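PDB 6SQX: peptide-binding protein from Photobacterium damsela subsp. piscicida, which cleaves the peptidoglycan of potentially competing bacteria as a secreted NlpC/P60 endopeptidase that also carries a bacterial SH3 domain. Local coordinates for residues Thr62-Gln67 with Gly184-Leu189; Ile144-Ala149 with Lys267-Asp272; Lys202-Leu207 with Gly336-Arg341. All coordinates share one frame; numbering follows the deposited sequence.

Contact 1 of 3, residues Thr62-Gln67 with Gly184-Leu189; sequences TQYYFQ and GTPIML
Pro186 packs against both Tyr64 and Tyr65, where the end of helix 50-64 meets the first residues of strand 186-192 in the antiparallel sheet of the bacterial SH3 (SH3b1) domain. The tight part is a CH-pi contact: Pro186 CD sits over one face of the Tyr64 ring, 3.8 Å from its centroid and 29° off the ring normal, with the pyrrolidine crossing the phenol at about a right angle. With CG anti to the backbone N (chi1 -174°), Tyr64 places its ring where the proline meets one face. Tyr65 has already left the helix; its CB points away from the strand, yet its ring returns toward it, CD1 lying 3.7 Å from Pro186 CG. The two tyrosines also pack together, Tyr64 CD2 lying over the centre of the Tyr65 ring, while the Tyr65 hydroxyl is hydrogen-bonded to Trp226 NE1.

Farther along, Gln67 lies against the strand backbone, its CB 3.5 Å from Ile187 C. The glutamine chain bends at chi2 and runs at about a right angle to Met188, which brings OE1 to 3.5 Å from Met188 CB; OE1 accepts a hydrogen bond from Lys202 NZ on the neighbouring strand.

The looser side is joined by water rather than by direct polar bonds. Two waters link the carbonyl oxygens of Tyr64 and Pro186, and one of them also accepts from Gln67 N, so the main chains meet through water here, although the contact is largely buried. A third water lies in the plane of the Tyr64 ring, at its edge, 2.6 Å from Tyr64 OH and 2.7 Å from Gly184 O, bridging the two.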
ATOM      1  N   THR A  62      -3.212   2.338 -17.761  1.00 20.29           N
ATOM      2  CA  THR A  62      -4.219   1.310 -18.002  1.00 21.64           C
ATOM      3  C   THR A  62      -4.776   0.774 -16.696  1.00 20.22           C
ATOM      4  O   THR A  62      -5.997   0.639 -16.538  1.00 21.45           O
ATOM      5  CB  THR A  62      -3.628   0.175 -18.825  1.00 23.12           C
ATOM      6  OG1 THR A  62      -3.239   0.688 -20.112  1.00 24.26           O
ATOM      7  CG2 THR A  62      -4.679  -0.949 -19.023  1.00 23.33           C
ATOM      8  N   GLN A  63      -3.893   0.500 -15.724  1.00 19.36           N
ATOM      9  CA  GLN A  63      -4.364  -0.104 -14.486  1.00 20.00           C
ATOM     10  C   GLN A  63      -5.082   0.917 -13.618  1.00 19.17           C
ATOM     11  O   GLN A  63      -6.103   0.605 -12.977  1.00 19.93           O
ATOM     12  CB  GLN A  63      -3.192  -0.703 -13.684  1.00 19.88           C
ATOM     13  CG  GLN A  63      -2.343  -1.746 -14.468  1.00 19.96           C
ATOM     14  CD  GLN A  63      -3.174  -2.904 -15.047  1.00 21.11           C
ATOM     15  OE1 GLN A  63      -3.949  -2.708 -15.974  1.00 22.47           O
ATOM     16  NE2 GLN A  63      -3.014  -4.104 -14.482  1.00 22.17           N
ATOM     17  N   TYR A  64      -4.516   2.130 -13.555  1.00 19.50           N
ATOM     18  CA  TYR A  64      -5.036   3.160 -12.656  1.00 19.10           C
ATOM     19  C   TYR A  64      -6.418   3.645 -13.091  1.00 19.68           C
ATOM     20  O   TYR A  64      -7.283   3.917 -12.240  1.00 19.60           O
ATOM     21  CB  TYR A  64      -4.066   4.337 -12.633  1.00 19.23           C
ATOM     22  CG  TYR A  64      -4.380   5.424 -11.642  1.00 19.09           C
ATOM     23  CD1 TYR A  64      -4.201   5.213 -10.277  1.00 19.52           C
ATOM     24  CD2 TYR A  64      -4.779   6.693 -12.071  1.00 18.76           C
ATOM     25  CE1 TYR A  64      -4.424   6.245  -9.348  1.00 18.78           C
ATOM     26  CE2 TYR A  64      -5.009   7.704 -11.159  1.00 18.89           C
ATOM     27  CZ  TYR A  64      -4.853   7.455  -9.805  1.00 18.49           C
ATOM     28  OH  TYR A  64      -5.049   8.468  -8.871  1.00 19.39           O
ATOM     29  N   TYR A  65      -6.648   3.742 -14.403  1.00 19.84           N
ATOM     30  CA  TYR A  65      -7.943   4.176 -14.937  1.00 20.75           C
ATOM     31  C   TYR A  65      -8.864   3.024 -15.320  1.00 20.98           C
ATOM     32  O   TYR A  65      -9.904   3.265 -15.947  1.00 21.35           O
ATOM     33  CB  TYR A  65      -7.748   5.124 -16.139  1.00 21.88           C
ATOM     34  CG  TYR A  65      -7.084   6.431 -15.726  1.00 20.82           C
ATOM     35  CD1 TYR A  65      -7.794   7.404 -15.022  1.00 21.58           C
ATOM     36  CD2 TYR A  65      -5.748   6.688 -16.043  1.00 22.06           C
ATOM     37  CE1 TYR A  65      -7.186   8.614 -14.643  1.00 22.23           C
ATOM     38  CE2 TYR A  65      -5.146   7.878 -15.652  1.00 21.84           C
ATOM     39  CZ  TYR A  65      -5.873   8.835 -14.971  1.00 22.29           C
ATOM     40  OH  TYR A  65      -5.247  10.043 -14.596  1.00 23.81           O
ATOM     41  N   PHE A  66      -8.541   1.801 -14.899  1.00 20.62           N
ATOM     42  CA  PHE A  66      -9.330   0.645 -15.321  1.00 20.70           C
ATOM     43  C   PHE A  66     -10.789   0.789 -14.925  1.00 20.51           C
ATOM     44  O   PHE A  66     -11.683   0.358 -15.673  1.00 21.62           O
ATOM     45  CB  PHE A  66      -8.746  -0.604 -14.669  1.00 20.57           C
ATOM     46  CG  PHE A  66      -9.476  -1.854 -15.031  1.00 21.56           C
ATOM     47  CD1 PHE A  66      -9.402  -2.378 -16.316  1.00 22.38           C
ATOM     48  CD2 PHE A  66     -10.220  -2.528 -14.077  1.00 22.47           C
ATOM     49  CE1 PHE A  66     -10.072  -3.573 -16.631  1.00 24.68           C
ATOM     50  CE2 PHE A  66     -10.886  -3.727 -14.377  1.00 24.22           C
ATOM     51  CZ  PHE A  66     -10.813  -4.225 -15.672  1.00 24.75           C
ATOM     52  N   GLN A  67     -11.078   1.381 -13.763  1.00 20.24           N
ATOM     53  CA  GLN A  67     -12.483   1.481 -13.351  1.00 19.27           C
ATOM     54  C   GLN A  67     -13.280   2.447 -14.214  1.00 19.64           C
ATOM     55  O   GLN A  67     -14.507   2.471 -14.115  1.00 21.38           O
ATOM     56  CB  GLN A  67     -12.610   1.898 -11.873  1.00 20.55           C
ATOM     57  CG  GLN A  67     -11.913   0.948 -10.910  1.00 20.68           C
ATOM     58  CD  GLN A  67     -12.389  -0.486 -11.001  1.00 20.60           C
ATOM     59  OE1 GLN A  67     -13.493  -0.786 -11.467  1.00 20.66           O
ATOM     60  NE2 GLN A  67     -11.570  -1.373 -10.496  1.00 20.95           N
ATOM     61  N   GLY A 184      -8.876  11.854  -5.399  1.00 17.98           N
ATOM     62  CA  GLY A 184      -8.534  11.819  -6.813  1.00 17.66           C
ATOM     63  C   GLY A 184      -8.537  10.428  -7.430  1.00 17.40           C
ATOM     64  O   GLY A 184      -8.433  10.328  -8.667  1.00 17.79           O
ATOM     65  N   THR A 185      -8.605   9.359  -6.606  1.00 17.70           N
ATOM     66  CA  THR A 185      -8.452   8.000  -7.151  1.00 18.40           C
ATOM     67  C   THR A 185      -9.668   7.628  -8.000  1.00 18.70           C
ATOM     68  O   THR A 185     -10.792   7.695  -7.499  1.00 18.61           O
ATOM     69  CB  THR A 185      -8.326   6.977  -6.014  1.00 18.38           C
ATOM     70  OG1 THR A 185      -7.188   7.291  -5.182  1.00 19.33           O
ATOM     71  CG2 THR A 185      -8.085   5.599  -6.585  1.00 18.86           C
ATOM     72  N   PRO A 186      -9.475   7.213  -9.260  1.00 18.74           N
ATOM     73  CA  PRO A 186     -10.602   6.694 -10.065  1.00 18.70           C
ATOM     74  C   PRO A 186     -11.123   5.377  -9.486  1.00 18.05           C
ATOM     75  O   PRO A 186     -10.351   4.458  -9.176  1.00 19.56           O
ATOM     76  CB  PRO A 186      -9.973   6.470 -11.450  1.00 18.85           C
ATOM     77  CG  PRO A 186      -8.781   7.362 -11.503  1.00 19.77           C
ATOM     78  CD  PRO A 186      -8.235   7.260 -10.061  1.00 19.72           C
ATOM     79  N   ILE A 187     -12.443   5.290  -9.324  1.00 18.80           N
ATOM     80  CA  ILE A 187     -13.073   4.118  -8.718  1.00 18.87           C
ATOM     81  C   ILE A 187     -14.340   3.763  -9.483  1.00 19.79           C
ATOM     82  O   ILE A 187     -14.791   4.481 -10.373  1.00 20.74           O
ATOM     83  CB  ILE A 187     -13.401   4.324  -7.216  1.00 19.21           C
ATOM     84  CG1 ILE A 187     -14.338   5.547  -7.086  1.00 20.08           C
ATOM     85  CG2 ILE A 187     -12.099   4.507  -6.413  1.00 20.77           C
ATOM     86  CD1 ILE A 187     -14.828   5.827  -5.701  1.00 20.72           C
ATOM     87  N   MET A 188     -14.921   2.641  -9.101  1.00 20.07           N
ATOM     88  CA  MET A 188     -16.264   2.302  -9.518  1.00 19.79           C
ATOM     89  C   MET A 188     -17.104   2.095  -8.272  1.00 20.48           C
ATOM     90  O   MET A 188     -16.640   1.467  -7.312  1.00 20.99           O
ATOM     91  CB  MET A 188     -16.230   0.991 -10.286  1.00 21.04           C
ATOM     92  CG  MET A 188     -17.616   0.513 -10.771  1.00 22.04           C
ATOM     93  SD  MET A 188     -17.612  -0.923 -11.867  1.00 23.42           S
ATOM     94  CE  MET A 188     -16.973  -0.171 -13.389  1.00 24.65           C
ATOM     95  N   LEU A 189     -18.330   2.643  -8.296  1.00 20.44           N
ATOM     96  CA  LEU A 189     -19.288   2.501  -7.210  1.00 22.25           C
ATOM     97  C   LEU A 189     -20.108   1.237  -7.458  1.00 22.29           C
ATOM     98  O   LEU A 189     -20.637   1.043  -8.565  1.00 22.24           O
ATOM     99  CB  LEU A 189     -20.197   3.733  -7.154  1.00 22.41           C
ATOM    100  CG  LEU A 189     -19.469   5.093  -7.102  1.00 23.77           C
ATOM    101  CD1 LEU A 189     -20.519   6.178  -6.904  1.00 27.57           C
ATOM    102  CD2 LEU A 189     -18.355   5.191  -6.061  1.00 24.42           C
TER
HETATM  103  O   HOH W   1      -6.003  10.590  -9.920  1.00 18.86           O
HETATM  104  O   HOH W   2      -9.577   2.901 -11.701  0.60 21.79           O
HETATM  105  O   HOH W   3      -7.816   3.409  -9.576  1.00 28.43           O

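Contact 2 of 3, residues Ile144-Ala149 with Lys267-Asp272; sequences IVVNNA and KIPVKD. With EDO (1,2-ethanediol), chain N.
Val146 and Ile144 meet Pro269 in an apolar contact between the SH3 sheet, at the end of strand 142-145, and strand 265-271 of the second five-stranded antiparallel sheet. Ile144 crosses the proline ring at about a right angle, its CG2 branch 4.0 Å from Pro269 CB and its CD1 near CG. Val146 adds CG1, placed beside its own backbone N (chi1 -60°); it lies 3.6 Å from Pro269 O and 4.1 Å from Pro269 CB. Pro269 CG also rests 3.7 Å from the carbonyl oxygen of Val145, the residue between them.

One water bridges the main chains, donating to Val146 O at 2.6 Å and to Pro269 O at 2.7 Å. Farther out, Ile144 is backed by Phe222 and Trp226 of helix 220-226, and Pro269 by Leu259 on the adjacent strand. Lys271 brings its CB near Val146 CG2, but its ammonium group leads away to a hydrogen bond with the carbonyl oxygen of Ile215, on another strand of the SH3 sheet.

Pro269 contributes ring carbons and a carbonyl oxygen; residues 144-149 and 267-272 join through hydrocarbon packing and a water bridge, without direct main-chain pairing, and the lysine adds a direct polar tie between the two sheets.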
ATOM      1  N   ILE A 144     -15.066   8.745  -8.239  1.00 18.31           N
ATOM      2  CA  ILE A 144     -13.779   9.265  -7.791  1.00 18.38           C
ATOM      3  C   ILE A 144     -13.816   9.431  -6.278  1.00 18.79           C
ATOM      4  O   ILE A 144     -14.863   9.728  -5.692  1.00 19.64           O
ATOM      5  CB  ILE A 144     -13.446  10.575  -8.559  1.00 18.69           C
ATOM      6  CG1 ILE A 144     -11.949  10.912  -8.474  1.00 19.14           C
ATOM      7  CG2 ILE A 144     -14.297  11.761  -8.087  1.00 20.17           C
ATOM      8  CD1 ILE A 144     -11.522  11.943  -9.498  1.00 20.81           C
ATOM      9  N   VAL A 145     -12.652   9.254  -5.643  1.00 19.53           N
ATOM     10  CA  VAL A 145     -12.507   9.535  -4.214  1.00 18.53           C
ATOM     11  C   VAL A 145     -12.394  11.042  -4.009  1.00 19.45           C
ATOM     12  O   VAL A 145     -11.567  11.699  -4.660  1.00 20.18           O
ATOM     13  CB  VAL A 145     -11.274   8.796  -3.641  1.00 18.28           C
ATOM     14  CG1 VAL A 145     -11.056   9.158  -2.155  1.00 18.72           C
ATOM     15  CG2 VAL A 145     -11.452   7.276  -3.806  1.00 18.90           C
ATOM     16  N   VAL A 146     -13.244  11.591  -3.125  1.00 18.68           N
ATOM     17  CA  VAL A 146     -13.202  13.015  -2.800  1.00 20.57           C
ATOM     18  C   VAL A 146     -12.577  13.310  -1.438  1.00 20.80           C
ATOM     19  O   VAL A 146     -12.133  14.439  -1.217  1.00 23.79           O
ATOM     20  CB  VAL A 146     -14.567  13.729  -2.967  1.00 21.38           C
ATOM     21  CG1 VAL A 146     -15.052  13.626  -4.422  1.00 21.61           C
ATOM     22  CG2 VAL A 146     -15.637  13.217  -1.975  1.00 22.93           C
ATOM     23  N   ASN A 147     -12.556  12.363  -0.515  1.00 19.05           N
ATOM     24  CA  ASN A 147     -11.809  12.518   0.731  1.00 19.88           C
ATOM     25  C   ASN A 147     -10.947  11.281   0.945  1.00 17.73           C
ATOM     26  O   ASN A 147     -11.382  10.166   0.647  1.00 18.09           O
ATOM     27  CB  ASN A 147     -12.745  12.681   1.933  1.00 22.20           C
ATOM     28  CG  ASN A 147     -13.427  14.033   1.968  1.00 25.01           C
ATOM     29  OD1 ASN A 147     -12.765  15.075   1.871  1.00 28.05           O
ATOM     30  ND2 ASN A 147     -14.743  14.034   2.143  1.00 28.36           N
ATOM     31  N   ASN A 148      -9.710  11.466   1.420  1.00 17.61           N
ATOM     32  CA  ASN A 148      -8.849  10.302   1.655  1.00 17.17           C
ATOM     33  C   ASN A 148      -9.639   9.298   2.481  1.00 18.54           C
ATOM     34  O   ASN A 148     -10.308   9.660   3.452  1.00 19.49           O
ATOM     35  CB  ASN A 148      -7.599  10.720   2.426  1.00 16.61           C
ATOM     36  CG  ASN A 148      -6.812  11.801   1.704  1.00 18.44           C
ATOM     37  OD1 ASN A 148      -6.536  11.727   0.511  1.00 19.00           O
ATOM     38  ND2 ASN A 148      -6.433  12.847   2.458  1.00 20.45           N
ATOM     39  N   ALA A 149      -9.584   8.022   2.093  1.00 18.96           N
ATOM     40  CA  ALA A 149     -10.498   7.048   2.666  1.00 18.66           C
ATOM     41  C   ALA A 149      -9.774   5.798   3.166  1.00 17.72           C
ATOM     42  O   ALA A 149      -8.893   5.260   2.478  1.00 18.39           O
ATOM     43  CB  ALA A 149     -11.550   6.666   1.611  1.00 18.95           C
ATOM     44  N   LYS A 267      -6.380  21.452  -8.641  1.00 22.74           N
ATOM     45  CA  LYS A 267      -7.824  21.268  -8.586  1.00 22.26           C
ATOM     46  C   LYS A 267      -8.126  19.955  -7.862  1.00 22.49           C
ATOM     47  O   LYS A 267      -7.402  18.959  -8.012  1.00 24.34           O
ATOM     48  CB  LYS A 267      -8.472  21.297  -9.970  1.00 25.22           C
ATOM     49  CG  LYS A 267      -8.261  22.614 -10.737  1.00 28.42           C
ATOM     50  CD  LYS A 267      -9.174  22.683 -11.965  1.00 32.39           C
ATOM     51  CE  LYS A 267      -9.267  24.088 -12.534  1.00 35.85           C
ATOM     52  NZ  LYS A 267     -10.367  24.136 -13.522  1.00 37.26           N
ATOM     53  N   ILE A 268      -9.149  19.971  -7.018  1.00 23.23           N
ATOM     54  CA  ILE A 268      -9.517  18.754  -6.294  1.00 22.62           C
ATOM     55  C   ILE A 268     -10.978  18.455  -6.593  1.00 21.46           C
ATOM     56  O   ILE A 268     -11.800  19.387  -6.711  1.00 21.98           O
ATOM     57  CB  ILE A 268      -9.294  18.873  -4.773  1.00 24.20           C
ATOM     58  CG1 ILE A 268     -10.064  20.060  -4.203  1.00 25.54           C
ATOM     59  CG2 ILE A 268      -7.822  18.942  -4.429  1.00 27.48           C
ATOM     60  CD1 ILE A 268     -10.095  20.123  -2.661  1.00 28.87           C
ATOM     61  N   PRO A 269     -11.348  17.182  -6.706  1.00 20.95           N
ATOM     62  CA  PRO A 269     -12.758  16.842  -6.926  1.00 21.06           C
ATOM     63  C   PRO A 269     -13.496  16.966  -5.612  1.00 22.34           C
ATOM     64  O   PRO A 269     -13.005  16.542  -4.560  1.00 23.25           O
ATOM     65  CB  PRO A 269     -12.705  15.367  -7.355  1.00 21.89           C
ATOM     66  CG  PRO A 269     -11.445  14.838  -6.641  1.00 22.09           C
ATOM     67  CD  PRO A 269     -10.466  16.003  -6.718  1.00 22.12           C
ATOM     68  N   VAL A 270     -14.675  17.567  -5.676  1.00 22.22           N
ATOM     69  CA  VAL A 270     -15.536  17.670  -4.513  0.72 22.09           C
ATOM     70  C   VAL A 270     -16.927  17.190  -4.898  1.00 23.11           C
ATOM     71  O   VAL A 270     -17.312  17.191  -6.075  1.00 24.25           O
ATOM     72  CB  VAL A 270     -15.552  19.103  -3.925  0.72 22.75           C
ATOM     73  CG1 VAL A 270     -14.155  19.503  -3.409  0.72 23.93           C
ATOM     74  CG2 VAL A 270     -16.085  20.095  -4.964  0.72 23.39           C
ATOM     75  N   LYS A 271     -17.677  16.724  -3.889  1.00 24.12           N
ATOM     76  CA  LYS A 271     -19.007  16.172  -4.144  1.00 23.47           C
ATOM     77  C   LYS A 271     -20.030  17.301  -4.196  1.00 25.47           C
ATOM     78  O   LYS A 271     -20.183  18.058  -3.225  1.00 27.05           O
ATOM     79  CB  LYS A 271     -19.354  15.145  -3.060  1.00 22.53           C
ATOM     80  CG  LYS A 271     -20.576  14.290  -3.335  1.00 23.21           C
ATOM     81  CD  LYS A 271     -20.617  13.177  -2.332  1.00 23.99           C
ATOM     82  CE  LYS A 271     -21.629  12.111  -2.713  1.00 24.86           C
ATOM     83  NZ  LYS A 271     -21.465  10.941  -1.797  1.00 24.64           N
ATOM     84  N   ASP A 272     -20.733  17.409  -5.325  1.00 27.80           N
ATOM     85  CA  ASP A 272     -21.764  18.426  -5.493  1.00 32.99           C
ATOM     86  C   ASP A 272     -23.082  17.978  -4.849  1.00 35.38           C
ATOM     87  O   ASP A 272     -23.216  16.855  -4.349  1.00 34.05           O
ATOM     88  CB  ASP A 272     -21.852  18.854  -6.968  1.00 37.04           C
ATOM     89  CG  ASP A 272     -22.738  17.941  -7.846  1.00 42.71           C
ATOM     90  OD1 ASP A 272     -23.449  17.045  -7.357  1.00 44.01           O
ATOM     91  OD2 ASP A 272     -22.736  18.153  -9.085  1.00 45.68           O
TER
HETATM   92  C1  EDO N 512      -6.846  12.372   6.483  1.00 31.27           C
HETATM   93  O1  EDO N 512      -7.511  12.866   5.321  1.00 21.94           O
HETATM   94  C2  EDO N 512      -5.568  11.673   6.026  1.00 34.32           C
HETATM   95  O2  EDO N 512      -4.572  12.617   5.665  1.00 32.92           O
HETATM   96  O   HOH W   4     -12.080  16.928  -2.017  1.00 29.47           O

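Contact 3 of 3, residues Lys202-Leu207 with Gly336-Arg341; sequences KGQGTL and GIWLPR. With EDO (1,2-ethanediol), chain I.
Gln204 and Trp338 supply the direct hydrogen bond of this contact. The indole NE1 donates to Gln204 OE1 over 2.8 Å, with an N-H...O angle of 139°. The indole nitrogen lies in the carbonyl plane, whereas OE1 sits 25° out of the ring plane, and amide and indole planes are turned 43° apart. A bend at chi2 folds the glutamine chain and brings its amide to the indole edge. Trp338 reaches across from its own loop, and its ring is further engaged by a cation-pi contact with Lys329.

A water makes the second polar link. It donates to Gly205 O at 2.8 Å and accepts from Arg341 N at 3.0 Å, tying the hairpin turn to the loop main chain.

Van der Waals contacts fill the rest. Gly205, with its positive phi and no side chain, brings its backbone to the edge of the indole, N 4.3 Å from Trp338 CZ2. Thr206 and Arg341 run side by side in the same direction, Thr206 OG1 3.8 Å from Arg341 CG. Their polar ends converge on Ser179, to which both Thr206 OG1 and Arg341 NE are hydrogen-bonded, and Arg341 NH2 also forms a salt bridge with Asp323.

Gly203 to Thr206 form a type I' beta turn, closed by paired backbone bonds between those two residues. The arrangement is thus a tight two-residue beta-hairpin of the SH3 domain set against the loop between helices 326-334 and 343-349 in the NlpC/P60 domain.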
ATOM      1  N   LYS A 202     -14.462  -0.137  -5.797  1.00 17.58           N
ATOM      2  CA  LYS A 202     -13.180  -0.746  -6.132  1.00 18.21           C
ATOM      3  C   LYS A 202     -12.341   0.249  -6.913  1.00 18.06           C
ATOM      4  O   LYS A 202     -12.876   1.055  -7.681  1.00 19.30           O
ATOM      5  CB  LYS A 202     -13.357  -2.070  -6.913  1.00 19.35           C
ATOM      6  CG  LYS A 202     -14.278  -1.974  -8.156  1.00 19.96           C
ATOM      7  CD  LYS A 202     -14.565  -3.410  -8.615  1.00 19.93           C
ATOM      8  CE  LYS A 202     -15.476  -3.454  -9.840  1.00 21.16           C
ATOM      9  NZ  LYS A 202     -14.755  -3.327 -11.155  1.00 22.09           N
ATOM     10  N   GLY A 203     -11.028   0.177  -6.710  1.00 18.26           N
ATOM     11  CA  GLY A 203     -10.104   1.033  -7.436  1.00 19.05           C
ATOM     12  C   GLY A 203      -8.698   0.810  -6.914  1.00 18.94           C
ATOM     13  O   GLY A 203      -8.507   0.324  -5.794  1.00 19.81           O
ATOM     14  N   GLN A 204      -7.717   1.156  -7.760  1.00 19.14           N
ATOM     15  CA  GLN A 204      -6.311   0.976  -7.383  1.00 18.46           C
ATOM     16  C   GLN A 204      -5.985  -0.462  -6.942  1.00 19.37           C
ATOM     17  O   GLN A 204      -4.998  -0.711  -6.237  1.00 20.59           O
ATOM     18  CB  GLN A 204      -5.868   2.024  -6.346  1.00 19.63           C
ATOM     19  CG  GLN A 204      -5.281   3.298  -6.942  1.00 19.95           C
ATOM     20  CD  GLN A 204      -3.927   3.054  -7.568  1.00 20.53           C
ATOM     21  OE1 GLN A 204      -3.768   2.129  -8.368  1.00 21.02           O
ATOM     22  NE2 GLN A 204      -2.916   3.836  -7.172  1.00 21.55           N
ATOM     23  N   GLY A 205      -6.744  -1.459  -7.415  1.00 19.21           N
ATOM     24  CA  GLY A 205      -6.445  -2.829  -7.020  1.00 18.66           C
ATOM     25  C   GLY A 205      -6.992  -3.219  -5.661  1.00 18.39           C
ATOM     26  O   GLY A 205      -6.566  -4.238  -5.082  1.00 19.10           O
ATOM     27  N   THR A 206      -7.943  -2.448  -5.127  1.00 19.59           N
ATOM     28  CA  THR A 206      -8.598  -2.722  -3.846  1.00 19.82           C
ATOM     29  C   THR A 206     -10.117  -2.729  -4.002  1.00 19.50           C
ATOM     30  O   THR A 206     -10.677  -1.938  -4.778  1.00 20.01           O
ATOM     31  CB  THR A 206      -8.180  -1.650  -2.782  1.00 21.94           C
ATOM     32  OG1 THR A 206      -6.862  -1.927  -2.304  1.00 21.39           O
ATOM     33  CG2 THR A 206      -9.132  -1.634  -1.596  1.00 24.68           C
ATOM     34  N   LEU A 207     -10.773  -3.623  -3.249  1.00 19.56           N
ATOM     35  CA  LEU A 207     -12.223  -3.707  -3.153  1.00 18.80           C
ATOM     36  C   LEU A 207     -12.608  -3.505  -1.695  1.00 18.87           C
ATOM     37  O   LEU A 207     -12.038  -4.148  -0.812  1.00 20.63           O
ATOM     38  CB  LEU A 207     -12.693  -5.104  -3.565  1.00 19.85           C
ATOM     39  CG  LEU A 207     -14.154  -5.489  -3.282  1.00 20.85           C
ATOM     40  CD1 LEU A 207     -15.109  -4.721  -4.268  1.00 21.68           C
ATOM     41  CD2 LEU A 207     -14.333  -7.016  -3.438  1.00 22.72           C
ATOM     42  N   GLY A 336       4.647   7.049 -11.610  1.00 18.53           N
ATOM     43  CA  GLY A 336       3.889   6.381 -12.662  1.00 19.20           C
ATOM     44  C   GLY A 336       4.284   4.938 -12.893  1.00 20.04           C
ATOM     45  O   GLY A 336       4.256   4.474 -14.038  1.00 19.84           O
ATOM     46  N   ILE A 337       4.634   4.219 -11.828  1.00 19.29           N
ATOM     47  CA  ILE A 337       4.964   2.805 -11.888  1.00 18.19           C
ATOM     48  C   ILE A 337       3.953   2.121 -10.997  1.00 19.39           C
ATOM     49  O   ILE A 337       3.811   2.492  -9.824  1.00 19.06           O
ATOM     50  CB  ILE A 337       6.395   2.549 -11.403  1.00 20.13           C
ATOM     51  CG1 ILE A 337       7.384   3.261 -12.338  1.00 21.68           C
ATOM     52  CG2 ILE A 337       6.651   1.048 -11.333  1.00 20.87           C
ATOM     53  CD1 ILE A 337       8.841   3.178 -11.862  1.00 21.28           C
ATOM     54  N   TRP A 338       3.184   1.180 -11.570  1.00 19.28           N
ATOM     55  CA  TRP A 338       2.013   0.629 -10.896  1.00 18.38           C
ATOM     56  C   TRP A 338       2.370  -0.712 -10.281  1.00 18.29           C
ATOM     57  O   TRP A 338       2.808  -1.623 -11.004  1.00 20.61           O
ATOM     58  CB  TRP A 338       0.873   0.400 -11.900  1.00 20.43           C
ATOM     59  CG  TRP A 338      -0.460   0.173 -11.236  1.00 20.84           C
ATOM     60  CD1 TRP A 338      -1.365   1.138 -10.847  1.00 20.63           C
ATOM     61  CD2 TRP A 338      -1.041  -1.096 -10.871  1.00 19.91           C
ATOM     62  NE1 TRP A 338      -2.463   0.543 -10.272  1.00 20.96           N
ATOM     63  CE2 TRP A 338      -2.283  -0.826 -10.263  1.00 19.83           C
ATOM     64  CE3 TRP A 338      -0.629  -2.432 -11.018  1.00 19.97           C
ATOM     65  CZ2 TRP A 338      -3.119  -1.834  -9.782  1.00 19.77           C
ATOM     66  CZ3 TRP A 338      -1.470  -3.446 -10.550  1.00 20.54           C
ATOM     67  CH2 TRP A 338      -2.696  -3.146  -9.935  1.00 20.52           C
ATOM     68  N   LEU A 339       2.129  -0.847  -8.971  1.00 17.45           N
ATOM     69  CA  LEU A 339       2.210  -2.119  -8.265  1.00 17.13           C
ATOM     70  C   LEU A 339       0.836  -2.484  -7.727  1.00 18.01           C
ATOM     71  O   LEU A 339       0.043  -1.606  -7.367  1.00 18.17           O
ATOM     72  CB  LEU A 339       3.149  -1.991  -7.043  1.00 19.14           C
ATOM     73  CG  LEU A 339       4.623  -1.679  -7.318  1.00 20.68           C
ATOM     74  CD1 LEU A 339       5.446  -1.768  -6.017  1.00 20.27           C
ATOM     75  CD2 LEU A 339       5.246  -2.527  -8.426  1.00 25.33           C
ATOM     76  N   PRO A 340       0.538  -3.783  -7.617  1.00 19.49           N
ATOM     77  CA  PRO A 340      -0.693  -4.188  -6.914  1.00 19.32           C
ATOM     78  C   PRO A 340      -0.654  -3.896  -5.431  1.00 18.30           C
ATOM     79  O   PRO A 340       0.393  -3.504  -4.914  1.00 18.92           O
ATOM     80  CB  PRO A 340      -0.814  -5.692  -7.187  1.00 21.39           C
ATOM     81  CG  PRO A 340       0.433  -6.102  -7.836  1.00 22.60           C
ATOM     82  CD  PRO A 340       1.266  -4.904  -8.223  1.00 20.30           C
ATOM     83  N   ARG A 341      -1.747  -4.140  -4.726  1.00 17.88           N
ATOM     84  CA  ARG A 341      -1.874  -3.705  -3.340  1.00 17.89           C
ATOM     85  C   ARG A 341      -1.030  -4.526  -2.365  1.00 18.14           C
ATOM     86  O   ARG A 341      -0.410  -3.963  -1.440  1.00 18.38           O
ATOM     87  CB  ARG A 341      -3.338  -3.768  -2.932  1.00 18.65           C
ATOM     88  CG  ARG A 341      -3.577  -3.627  -1.424  1.00 19.57           C
ATOM     89  CD  ARG A 341      -3.248  -2.221  -0.936  1.00 20.01           C
ATOM     90  NE  ARG A 341      -3.439  -2.122   0.511  1.00 19.49           N
ATOM     91  CZ  ARG A 341      -2.467  -2.281   1.409  1.00 18.72           C
ATOM     92  NH1 ARG A 341      -1.247  -2.585   1.006  1.00 19.12           N
ATOM     93  NH2 ARG A 341      -2.735  -2.129   2.689  1.00 19.21           N
TER
HETATM   94  C1  EDO I 507     -12.905  -8.687   0.636  1.00 46.63           C
HETATM   95  O1  EDO I 507     -13.253  -8.430   2.006  1.00 37.91           O
HETATM   96  C2  EDO I 507     -12.389  -7.386   0.043  1.00 34.23           C
HETATM   97  O2  EDO I 507     -13.172  -6.328   0.584  1.00 28.15           O
HETATM   98  O   HOH W   5      -4.161  -5.277  -6.058  1.00 18.18           O

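In the fold
All three contacts reach the five-stranded antiparallel sheet of the SH3 domain, through adjacent strands in the order 142-145 (contact 2), 186-192 (contact 1) and 198-203 (contact 3). Contact 1 lies about 9 Å from contact 3 and 13 Å from contact 2, centre to centre, and touches both, through backbone bonds between neighbouring strands; contacts 2 and 3 are 18 Å apart and do not touch. Along the chain, contact 1 closes before contact 3 opens, whereas contact 2 crosses both. One sheet is thereby joined to an N-terminal helix, a second five-stranded sheet and the NlpC/P60 domain, so the SH3 sheet contacts three other parts of the chain.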